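Side-chain contact in axin interactor, dorsalization-associated protein (Danio rerio, PDB 2QZQ), which acts as a ventralizing factor in the embryo by binding axin, disrupting axin homodimerization and thereby inhibiting axin-mediated JNK activation: residues A106-M110 against D111-P115. Numbering follows the deposited sequence.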
loop_
_atom_site.group_PDB
_atom_site.type_symbol
_atom_site.label_atom_id
_atom_site.label_comp_id
_atom_site.label_asym_id
_atom_site.label_seq_id
_atom_site.Cartn_x
_atom_site.Cartn_y
_atom_site.Cartn_z
ATOM N N ALA A 106 0.156 0.288 6.089
ATOM C CA ALA A 106 1.613 0.180 6.045
ATOM C C ALA A 106 2.046 1.418 5.306
ATOM O O ALA A 106 1.287 1.980 4.513
ATOM C CB ALA A 106 2.040 -1.075 5.262
ATOM N N PHE A 107 3.284 1.843 5.527
ATOM C CA PHE A 107 3.795 2.920 4.722
ATOM C C PHE A 107 5.263 2.698 4.473
ATOM O O PHE A 107 5.907 1.898 5.161
ATOM C CB PHE A 107 3.561 4.272 5.408
ATOM C CG PHE A 107 4.267 4.413 6.731
ATOM C CD1 PHE A 107 3.721 3.887 7.888
ATOM C CD2 PHE A 107 5.503 5.066 6.805
ATOM C CE1 PHE A 107 4.360 4.051 9.130
ATOM C CE2 PHE A 107 6.160 5.195 8.009
ATOM C CZ PHE A 107 5.605 4.711 9.172
HETATM N N MSE A 108 5.782 3.405 3.477
HETATM C CA MSE A 108 7.217 3.429 3.250
HETATM C C MSE A 108 7.700 4.828 2.933
HETATM O O MSE A 108 7.095 5.525 2.117
HETATM C CB MSE A 108 7.663 2.408 2.196
HETATM C CG MSE A 108 6.924 2.401 0.875
HETATM SE SE MSE A 108 7.731 0.968 -0.290
HETATM C CE MSE A 108 8.929 1.925 -1.034
ATOM N N GLU A 109 8.781 5.224 3.611
ATOM C CA GLU A 109 9.456 6.498 3.370
ATOM C C GLU A 109 10.278 6.458 2.075
ATOM O O GLU A 109 10.563 5.390 1.538
ATOM C CB GLU A 109 10.349 6.891 4.563
ATOM C CG GLU A 109 9.654 7.032 5.957
ATOM C CD GLU A 109 8.696 8.240 6.100
ATOM O OE1 GLU A 109 8.673 9.148 5.242
ATOM O OE2 GLU A 109 7.942 8.294 7.103
HETATM N N MSE A 110 10.672 7.627 1.587
HETATM C CA MSE A 110 11.430 7.729 0.326
HETATM C C MSE A 110 12.737 6.929 0.319
HETATM O O MSE A 110 13.098 6.317 -0.693
HETATM C CB MSE A 110 11.748 9.196 0.028
HETATM C CG MSE A 110 10.549 10.051 -0.298
HETATM SE SE MSE A 110 9.418 9.388 -1.789
HETATM C CE MSE A 110 10.502 8.403 -2.868
ATOM N N ASP A 111 13.435 6.934 1.456
ATOM C CA ASP A 111 14.733 6.255 1.572
ATOM C C ASP A 111 14.608 4.722 1.618
ATOM O O ASP A 111 15.617 3.998 1.623
ATOM C CB ASP A 111 15.561 6.842 2.747
ATOM C CG ASP A 111 14.985 6.520 4.136
ATOM O OD1 ASP A 111 13.875 5.952 4.278
ATOM O OD2 ASP A 111 15.676 6.839 5.126
ATOM N N GLU A 112 13.357 4.229 1.624
ATOM C CA GLU A 112 13.070 2.796 1.544
ATOM C C GLU A 112 12.801 2.285 0.128
ATOM O O GLU A 112 12.598 1.078 -0.082
ATOM C CB GLU A 112 11.883 2.428 2.427
ATOM C CG GLU A 112 12.113 2.690 3.887
ATOM C CD GLU A 112 10.940 2.235 4.709
ATOM O OE1 GLU A 112 10.882 1.032 4.987
ATOM O OE2 GLU A 112 10.091 3.072 5.076
ATOM N N ILE A 113 12.801 3.203 -0.835
ATOM C CA ILE A 113 12.599 2.835 -2.234
ATOM C C ILE A 113 13.923 2.318 -2.784
ATOM O O ILE A 113 14.896 3.078 -2.862
ATOM C CB ILE A 113 12.076 4.023 -3.073
ATOM C CG1 ILE A 113 10.724 4.488 -2.516
ATOM C CG2 ILE A 113 11.961 3.602 -4.542
ATOM C CD1 ILE A 113 10.173 5.744 -3.148
ATOM N N LYS A 114 13.936 1.027 -3.109
ATOM C CA LYS A 114 15.090 0.263 -3.577
ATOM C C LYS A 114 14.534 -0.977 -4.303
ATOM O O LYS A 114 13.459 -1.473 -3.948
ATOM C CB LYS A 114 16.023 -0.127 -2.404
ATOM C CG LYS A 114 15.447 -1.150 -1.432
ATOM C CD LYS A 114 16.496 -1.743 -0.469
ATOM C CE LYS A 114 15.864 -2.642 0.634
ATOM N NZ LYS A 114 14.474 -3.199 0.363
ATOM N N PRO A 115 15.249 -1.490 -5.327
ATOM C CA PRO A 115 14.760 -2.648 -6.082
ATOM C C PRO A 115 14.572 -3.915 -5.238
ATOM O O PRO A 115 15.271 -4.104 -4.239
ATOM C CB PRO A 115 15.848 -2.855 -7.147
ATOM C CG PRO A 115 17.040 -2.201 -6.604
ATOM C CD PRO A 115 16.552 -1.019 -5.840
HETATM O O HOH W 1 8.309 0.373 5.540
#
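E109 N donates to E112 OE2 at 2.9 Å, a worked example of a side chain folding back on the backbone from which its own turn departs. The N-H meets the anti side of the carboxylate, 32° out of its plane. With CG beside its backbone N and chi2 at -177°, E112 reaches back along the end of strand 99-109. In return, E112 N donates to E109 O at 3.0 Å, approaching from above the carbonyl plane, and the two bonds together close a ring. A water lies within hydrogen-bonding distance of the other carboxylate oxygen, E112 OE1 (2.7 Å), and of F107 O (2.9 Å). Replacing E112 by an alanine would probably leave E109 N without this acceptor and the water without a carboxylate neighbour. The E109 carboxylate turns away to a salt bridge with R131. Beside these bonds, the selenomethionine M108 bends at chi3 (-90°), which sets CE tightly against I113 CG1, 3.5 Å away, the two side chains crossing at about a right angle. I113 N, bonded to M110 O at 3.1 Å, completes a short 3-10 turn, here beginning the connection from strand 99-109 to strand 116-124 in the C2-type beta sandwich of this C-terminal domain.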